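Local coordinates for cellulosome protein dockerin type I (PDB 2WZ8) that probably binds carbohydrate as a calcium-containing family 35 carbohydrate-binding module of a cellulosomal protein, at residues A[48-59]-A[119-130]. Residues are numbered along the deposited sequence; the frame is centred on the assembly and turned at random.
Sequences YLQFNNVYVPQA and YLNAGNNTIRFY
Antiparallel pairing of strands 49-56 and 123-130 forms the middle of one sheet of the module's beta-sandwich, and at one end, on the outer face, Arg128 stacks on Tyr48. The guanidinium lies flat on the phenol ring, planes 1° apart, with Arg128 CZ 3.7 Å from the centroid of the Tyr48 ring, a cation-pi stack. In Tyr48 a chi1 of 67° places CG between the backbone N and the carbonyl carbon, and the ring stands where the Arg128 chain, bent at chi3, can reach across from the neighbouring strand and lay its guanidinium on one face. The edge of the same guanidinium serves Gln50: Arg128 NE and NH2 both donate to Gln50 OE1, each at 2.9 Å, OE1 lying almost in the guanidinium plane. The amide is turned 32° from that plane, and its other end, NE2, gives a nearly straight bond of 2.8 Å to Asn52 OD1. Glutamine suits this place, accepting from arginine while donating to asparagine.

The opposite face is largely apolar, as expected of the inner side of a beta-sandwich: Leu49, Phe51, Val54 and Val56 meet Ile141, Ile144 and Ile146 of the other sheet. Phe51 and Phe129 touch obliquely, CE2 of Phe51 3.6 Å from CE2 of Phe129, while farther along Val56 CG1 packs 3.8 Å from Leu120 CD1.

Between Phe51 and Val54 the register slips by one residue in a beta bulge at Asn53, whose positive phi asparagine tolerates well. Beyond it, buried Asn125 puts an amide among these hydrophobic residues and satisfies it: ND2 donates to Val54 O at 3.1 Å and to Asn121 O, while OD1 accepts from Asn121 N, bracing the 121-122 turn. Gly123, which pairs with Val56, has a backbone conformation in which any side chain would collide with the carbonyl oxygen of Ala122.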
ATOM      1  N   TYR A  48      -5.275  -9.088  -1.140  1.00 12.92           N
ATOM      2  CA  TYR A  48      -3.997  -8.330  -1.043  1.00 11.32           C
ATOM      3  C   TYR A  48      -3.716  -7.500  -2.299  1.00 11.33           C
ATOM      4  O   TYR A  48      -4.284  -7.728  -3.359  1.00 11.63           O
ATOM      5  CB  TYR A  48      -2.833  -9.288  -0.764  1.00 11.75           C
ATOM      6  CG  TYR A  48      -2.501 -10.236  -1.864  1.00 12.62           C
ATOM      7  CD1 TYR A  48      -1.749  -9.835  -2.956  1.00 13.73           C
ATOM      8  CD2 TYR A  48      -2.979 -11.535  -1.857  1.00 15.77           C
ATOM      9  CE1 TYR A  48      -1.426 -10.700  -3.969  1.00 15.62           C
ATOM     10  CE2 TYR A  48      -2.675 -12.402  -2.895  1.00 16.09           C
ATOM     11  CZ  TYR A  48      -1.903 -11.991  -3.942  1.00 17.11           C
ATOM     12  OH  TYR A  48      -1.587 -12.875  -4.976  1.00 20.63           O
ATOM     13  N   LEU A  49      -2.805  -6.544  -2.135  1.00 10.42           N
ATOM     14  CA  LEU A  49      -2.228  -5.772  -3.220  1.00  9.67           C
ATOM     15  C   LEU A  49      -0.734  -6.026  -3.212  1.00  9.44           C
ATOM     16  O   LEU A  49      -0.077  -5.767  -2.208  1.00 10.85           O
ATOM     17  CB  LEU A  49      -2.463  -4.270  -2.990  1.00  9.64           C
ATOM     18  CG  LEU A  49      -1.720  -3.252  -3.855  1.00 10.76           C
ATOM     19  CD1 LEU A  49      -1.931  -3.478  -5.360  1.00 12.51           C
ATOM     20  CD2 LEU A  49      -2.013  -1.794  -3.417  1.00 11.17           C
ATOM     21  N   GLN A  50      -0.222  -6.533  -4.306  1.00 10.26           N
ATOM     22  CA  GLN A  50       1.212  -6.690  -4.465  1.00 10.62           C
ATOM     23  C   GLN A  50       1.770  -5.892  -5.598  1.00 10.97           C
ATOM     24  O   GLN A  50       1.399  -6.073  -6.738  1.00 11.64           O
ATOM     25  CB  GLN A  50       1.574  -8.164  -4.634  1.00 10.99           C
ATOM     26  CG  GLN A  50       3.061  -8.415  -4.770  1.00 12.79           C
ATOM     27  CD  GLN A  50       3.390  -9.869  -4.686  1.00 14.34           C
ATOM     28  OE1 GLN A  50       3.154 -10.501  -3.639  1.00 15.05           O
ATOM     29  NE2 GLN A  50       3.925 -10.430  -5.771  1.00 17.05           N
ATOM     30  N   PHE A  51       2.741  -5.048  -5.249  1.00 11.50           N
ATOM     31  CA  PHE A  51       3.557  -4.313  -6.207  1.00 11.86           C
ATOM     32  C   PHE A  51       4.647  -5.248  -6.644  1.00 13.13           C
ATOM     33  O   PHE A  51       5.411  -5.769  -5.841  1.00 13.59           O
ATOM     34  CB  PHE A  51       4.202  -3.064  -5.569  1.00 11.38           C
ATOM     35  CG  PHE A  51       3.220  -1.978  -5.218  1.00 11.19           C
ATOM     36  CD1 PHE A  51       3.006  -0.908  -6.112  1.00 11.45           C
ATOM     37  CD2 PHE A  51       2.494  -2.020  -4.057  1.00 11.75           C
ATOM     38  CE1 PHE A  51       2.130   0.111  -5.815  1.00 12.81           C
ATOM     39  CE2 PHE A  51       1.603  -1.030  -3.750  1.00 11.64           C
ATOM     40  CZ  PHE A  51       1.411   0.072  -4.647  1.00 11.26           C
ATOM     41  N   ASN A  52       4.673  -5.447  -7.936  1.00 14.50           N
ATOM     42  CA  ASN A  52       5.642  -6.236  -8.574  1.00 14.63           C
ATOM     43  C   ASN A  52       6.668  -5.265  -9.210  1.00 14.70           C
ATOM     44  O   ASN A  52       6.353  -4.190  -9.765  1.00 18.54           O
ATOM     45  CB  ASN A  52       5.014  -7.163  -9.639  1.00 14.95           C
ATOM     46  CG  ASN A  52       4.031  -8.136  -9.053  1.00 12.84           C
ATOM     47  OD1 ASN A  52       4.345  -8.808  -8.045  1.00 17.06           O
ATOM     48  ND2 ASN A  52       2.825  -8.262  -9.686  1.00 13.56           N
ATOM     49  N   ASN A  53       7.868  -5.738  -9.194  1.00 13.84           N
ATOM     50  CA  ASN A  53       8.977  -5.129  -9.907  1.00 12.77           C
ATOM     51  C   ASN A  53       9.250  -3.717  -9.462  1.00 12.61           C
ATOM     52  O   ASN A  53       9.405  -2.779 -10.248  1.00 14.02           O
ATOM     53  CB  ASN A  53       8.756  -5.223 -11.418  1.00 12.84           C
ATOM     54  CG  ASN A  53       8.607  -6.661 -11.870  1.00 12.68           C
ATOM     55  OD1 ASN A  53       7.594  -7.027 -12.526  1.00 17.24           O
ATOM     56  ND2 ASN A  53       9.538  -7.497 -11.486  1.00 13.33           N
ATOM     57  N   VAL A  54       9.371  -3.594  -8.162  1.00 12.16           N
ATOM     58  CA  VAL A  54       9.886  -2.365  -7.555  1.00 12.34           C
ATOM     59  C   VAL A  54      11.407  -2.440  -7.642  1.00 12.41           C
ATOM     60  O   VAL A  54      12.063  -3.232  -6.987  1.00 12.39           O
ATOM     61  CB  VAL A  54       9.384  -2.223  -6.112  1.00 11.57           C
ATOM     62  CG1 VAL A  54      10.036  -1.004  -5.399  1.00 13.74           C
ATOM     63  CG2 VAL A  54       7.843  -2.166  -6.105  1.00 12.86           C
ATOM     64  N   TYR A  55      11.953  -1.612  -8.502  1.00 13.20           N
ATOM     65  CA  TYR A  55      13.357  -1.691  -8.889  1.00 14.93           C
ATOM     66  C   TYR A  55      14.204  -0.648  -8.207  1.00 14.03           C
ATOM     67  O   TYR A  55      13.923   0.556  -8.289  1.00 14.39           O
ATOM     68  CB  TYR A  55      13.516  -1.513 -10.413  1.00 16.00           C
ATOM     69  CG  TYR A  55      14.930  -1.721 -10.861  1.00 19.17           C
ATOM     70  CD1 TYR A  55      15.378  -2.957 -11.311  1.00 22.20           C
ATOM     71  CD2 TYR A  55      15.829  -0.686 -10.800  1.00 20.61           C
ATOM     72  CE1 TYR A  55      16.700  -3.135 -11.694  1.00 23.90           C
ATOM     73  CE2 TYR A  55      17.141  -0.860 -11.176  1.00 22.20           C
ATOM     74  CZ  TYR A  55      17.567  -2.082 -11.622  1.00 22.59           C
ATOM     75  OH  TYR A  55      18.896  -2.225 -12.040  1.00 26.27           O
ATOM     76  N   VAL A  56      15.281  -1.131  -7.586  1.00 14.47           N
ATOM     77  CA  VAL A  56      16.357  -0.261  -7.087  1.00 13.50           C
ATOM     78  C   VAL A  56      17.725  -0.803  -7.495  1.00 13.68           C
ATOM     79  O   VAL A  56      17.897  -1.994  -7.657  1.00 14.47           O
ATOM     80  CB  VAL A  56      16.289  -0.065  -5.564  1.00 12.79           C
ATOM     81  CG1 VAL A  56      15.032   0.701  -5.158  1.00 16.45           C
ATOM     82  CG2 VAL A  56      16.435  -1.379  -4.819  1.00 13.56           C
ATOM     83  N   PRO A  57      18.714   0.085  -7.652  1.00 15.03           N
ATOM     84  CA  PRO A  57      20.017  -0.370  -8.127  1.00 16.16           C
ATOM     85  C   PRO A  57      20.918  -0.974  -7.050  1.00 15.63           C
ATOM     86  O   PRO A  57      21.945  -1.597  -7.365  1.00 18.17           O
ATOM     87  CB  PRO A  57      20.662   0.932  -8.612  1.00 16.60           C
ATOM     88  CG  PRO A  57      20.066   1.954  -7.769  1.00 19.47           C
ATOM     89  CD  PRO A  57      18.629   1.556  -7.636  1.00 16.01           C
ATOM     90  N   GLN A  58      20.593  -0.707  -5.803  1.00 14.93           N
ATOM     91  CA  GLN A  58      21.458  -1.048  -4.664  1.00 14.76           C
ATOM     92  C   GLN A  58      20.678  -1.698  -3.563  1.00 14.97           C
ATOM     93  O   GLN A  58      19.573  -1.245  -3.238  1.00 15.54           O
ATOM     94  CB  GLN A  58      22.104   0.222  -4.082  1.00 15.26           C
ATOM     95  CG  GLN A  58      23.070   0.908  -4.968  1.00 15.72           C
ATOM     96  CD  GLN A  58      24.405   0.237  -5.018  1.00 16.34           C
ATOM     97  OE1 GLN A  58      24.807  -0.527  -4.116  1.00 17.65           O
ATOM     98  NE2 GLN A  58      25.145   0.551  -6.052  1.00 19.40           N
ATOM     99  N   ALA A  59      21.253  -2.716  -2.941  1.00 15.12           N
ATOM    100  CA  ALA A  59      20.699  -3.271  -1.728  1.00 15.10           C
ATOM    101  C   ALA A  59      20.780  -2.238  -0.625  1.00 15.68           C
ATOM    102  O   ALA A  59      21.771  -1.507  -0.508  1.00 17.33           O
ATOM    103  CB  ALA A  59      21.424  -4.541  -1.314  1.00 16.35           C
ATOM    104  N   TYR A 119      13.638  -2.694   3.491  1.00 14.57           N
ATOM    105  CA  TYR A 119      14.912  -3.221   3.009  1.00 14.84           C
ATOM    106  C   TYR A 119      14.684  -3.928   1.680  1.00 14.48           C
ATOM    107  O   TYR A 119      13.892  -4.880   1.582  1.00 15.74           O
ATOM    108  CB  TYR A 119      15.570  -4.197   4.011  1.00 15.99           C
ATOM    109  CG  TYR A 119      16.975  -4.544   3.563  1.00 17.78           C
ATOM    110  CD1 TYR A 119      18.046  -3.753   3.933  1.00 19.91           C
ATOM    111  CD2 TYR A 119      17.205  -5.611   2.715  1.00 21.01           C
ATOM    112  CE1 TYR A 119      19.310  -4.049   3.536  1.00 22.69           C
ATOM    113  CE2 TYR A 119      18.492  -5.905   2.277  1.00 23.25           C
ATOM    114  CZ  TYR A 119      19.521  -5.095   2.678  1.00 22.52           C
ATOM    115  OH  TYR A 119      20.824  -5.385   2.290  1.00 28.69           O
ATOM    116  N   LEU A 120      15.382  -3.420   0.656  1.00 13.90           N
ATOM    117  CA  LEU A 120      15.278  -3.926  -0.694  1.00 13.70           C
ATOM    118  C   LEU A 120      16.590  -4.485  -1.189  1.00 14.29           C
ATOM    119  O   LEU A 120      17.663  -4.048  -0.802  1.00 15.37           O
ATOM    120  CB  LEU A 120      14.824  -2.809  -1.633  1.00 13.17           C
ATOM    121  CG  LEU A 120      13.471  -2.162  -1.289  1.00 13.03           C
ATOM    122  CD1 LEU A 120      13.189  -0.975  -2.231  1.00 12.25           C
ATOM    123  CD2 LEU A 120      12.327  -3.167  -1.259  1.00 15.46           C
ATOM    124  N   ASN A 121      16.468  -5.479  -2.051  1.00 14.62           N
ATOM    125  CA  ASN A 121      17.616  -6.038  -2.793  1.00 15.35           C
ATOM    126  C   ASN A 121      17.895  -5.226  -4.062  1.00 14.66           C
ATOM    127  O   ASN A 121      16.996  -4.595  -4.601  1.00 14.35           O
ATOM    128  CB  ASN A 121      17.356  -7.481  -3.201  1.00 16.62           C
ATOM    129  CG  ASN A 121      17.078  -8.387  -2.030  1.00 17.44           C
ATOM    130  OD1 ASN A 121      17.742  -8.314  -1.010  1.00 21.25           O
ATOM    131  ND2 ASN A 121      16.040  -9.224  -2.161  1.00 22.21           N
ATOM    132  N   ALA A 122      19.132  -5.253  -4.555  1.00 15.13           N
ATOM    133  CA  ALA A 122      19.387  -4.740  -5.899  1.00 15.68           C
ATOM    134  C   ALA A 122      18.526  -5.504  -6.903  1.00 15.57           C
ATOM    135  O   ALA A 122      18.420  -6.723  -6.826  1.00 18.59           O
ATOM    136  CB  ALA A 122      20.874  -4.873  -6.257  1.00 16.50           C
ATOM    137  N   GLY A 123      17.949  -4.779  -7.856  1.00 15.98           N
ATOM    138  CA  GLY A 123      17.074  -5.360  -8.861  1.00 15.81           C
ATOM    139  C   GLY A 123      15.613  -5.208  -8.489  1.00 14.54           C
ATOM    140  O   GLY A 123      15.195  -4.248  -7.816  1.00 14.04           O
ATOM    141  N   ASN A 124      14.827  -6.144  -9.003  1.00 15.49           N
ATOM    142  CA  ASN A 124      13.370  -6.127  -8.804  1.00 14.79           C
ATOM    143  C   ASN A 124      12.997  -6.703  -7.455  1.00 15.28           C
ATOM    144  O   ASN A 124      13.541  -7.701  -6.996  1.00 17.87           O
ATOM    145  CB  ASN A 124      12.640  -6.914  -9.922  1.00 16.35           C
ATOM    146  CG  ASN A 124      12.627  -6.203 -11.247  1.00 18.47           C
ATOM    147  OD1 ASN A 124      12.917  -6.830 -12.293  1.00 25.13           O
ATOM    148  ND2 ASN A 124      12.319  -4.922 -11.249  1.00 16.52           N
ATOM    149  N   ASN A 125      12.023  -6.069  -6.836  1.00 14.03           N
ATOM    150  CA  ASN A 125      11.487  -6.478  -5.532  1.00 13.56           C
ATOM    151  C   ASN A 125       9.964  -6.521  -5.578  1.00 13.10           C
ATOM    152  O   ASN A 125       9.343  -5.828  -6.385  1.00 12.72           O
ATOM    153  CB  ASN A 125      11.886  -5.449  -4.459  1.00 13.23           C
ATOM    154  CG  ASN A 125      13.388  -5.373  -4.238  1.00 12.75           C
ATOM    155  OD1 ASN A 125      13.919  -6.040  -3.363  1.00 14.81           O
ATOM    156  ND2 ASN A 125      14.063  -4.560  -5.020  1.00 13.06           N
ATOM    157  N   THR A 126       9.382  -7.286  -4.668  1.00 11.88           N
ATOM    158  CA  THR A 126       7.918  -7.248  -4.469  1.00 12.96           C
ATOM    159  C   THR A 126       7.622  -6.610  -3.133  1.00 12.43           C
ATOM    160  O   THR A 126       8.357  -6.750  -2.149  1.00 13.19           O
ATOM    161  CB  THR A 126       7.297  -8.638  -4.554  1.00 14.26           C
ATOM    162  OG1 THR A 126       7.745  -9.426  -3.440  1.00 15.80           O
ATOM    163  CG2 THR A 126       7.640  -9.298  -5.870  1.00 15.57           C
ATOM    164  N   ILE A 127       6.497  -5.906  -3.098  1.00 11.49           N
ATOM    165  CA  ILE A 127       5.973  -5.358  -1.860  1.00 11.45           C
ATOM    166  C   ILE A 127       4.478  -5.622  -1.786  1.00 10.51           C
ATOM    167  O   ILE A 127       3.743  -5.147  -2.626  1.00 12.55           O
ATOM    168  CB  ILE A 127       6.265  -3.826  -1.688  1.00 10.89           C
ATOM    169  CG1 ILE A 127       7.757  -3.490  -1.928  1.00 11.40           C
ATOM    170  CG2 ILE A 127       5.787  -3.363  -0.327  1.00 11.76           C
ATOM    171  CD1 ILE A 127       8.113  -1.984  -1.914  1.00 12.83           C
ATOM    172  N   ARG A 128       4.066  -6.408  -0.798  1.00 10.09           N
ATOM    173  CA  ARG A 128       2.643  -6.786  -0.587  1.00  9.48           C
ATOM    174  C   ARG A 128       2.072  -6.126   0.633  1.00 10.63           C
ATOM    175  O   ARG A 128       2.637  -6.143   1.722  1.00 12.26           O
ATOM    176  CB  ARG A 128       2.534  -8.313  -0.449  1.00  9.75           C
ATOM    177  CG  ARG A 128       1.084  -8.792  -0.379  1.00 10.22           C
ATOM    178  CD  ARG A 128       0.914 -10.309  -0.273  1.00 13.02           C
ATOM    179  NE  ARG A 128       1.390 -11.004  -1.457  1.00 13.34           N
ATOM    180  CZ  ARG A 128       1.114 -12.261  -1.754  1.00 15.38           C
ATOM    181  NH1 ARG A 128       0.350 -12.973  -0.924  1.00 18.07           N
ATOM    182  NH2 ARG A 128       1.588 -12.792  -2.852  1.00 17.24           N
ATOM    183  N   PHE A 129       0.868  -5.617   0.432  1.00 10.85           N
ATOM    184  CA  PHE A 129       0.032  -4.966   1.431  1.00 10.57           C
ATOM    185  C   PHE A 129      -1.189  -5.867   1.650  1.00 10.10           C
ATOM    186  O   PHE A 129      -1.870  -6.297   0.713  1.00 10.39           O
ATOM    187  CB  PHE A 129      -0.453  -3.612   0.887  1.00 10.52           C
ATOM    188  CG  PHE A 129       0.625  -2.554   0.781  1.00 11.19           C
ATOM    189  CD1 PHE A 129       0.667  -1.502   1.686  1.00 15.03           C
ATOM    190  CD2 PHE A 129       1.509  -2.558  -0.249  1.00 11.82           C
ATOM    191  CE1 PHE A 129       1.632  -0.497   1.557  1.00 15.97           C
ATOM    192  CE2 PHE A 129       2.514  -1.605  -0.353  1.00 10.55           C
ATOM    193  CZ  PHE A 129       2.541  -0.550   0.537  1.00 14.31           C
ATOM    194  N   TYR A 130      -1.422  -6.201   2.910  1.00 10.07           N
ATOM    195  CA  TYR A 130      -2.584  -7.018   3.274  1.00 11.74           C
ATOM    196  C   TYR A 130      -2.988  -6.819   4.719  1.00 11.76           C
ATOM    197  O   TYR A 130      -2.245  -6.242   5.500  1.00 12.54           O
ATOM    198  CB  TYR A 130      -2.257  -8.509   3.038  1.00 12.66           C
ATOM    199  CG  TYR A 130      -1.183  -9.127   3.929  1.00 14.44           C
ATOM    200  CD1 TYR A 130      -1.549  -9.829   5.059  1.00 15.84           C
ATOM    201  CD2 TYR A 130       0.177  -9.010   3.648  1.00 16.01           C
ATOM    202  CE1 TYR A 130      -0.602 -10.405   5.856  1.00 16.78           C
ATOM    203  CE2 TYR A 130       1.136  -9.583   4.468  1.00 18.93           C
ATOM    204  CZ  TYR A 130       0.741 -10.266   5.567  1.00 17.40           C
ATOM    205  OH  TYR A 130       1.692 -10.879   6.389  1.00 23.32           O
TER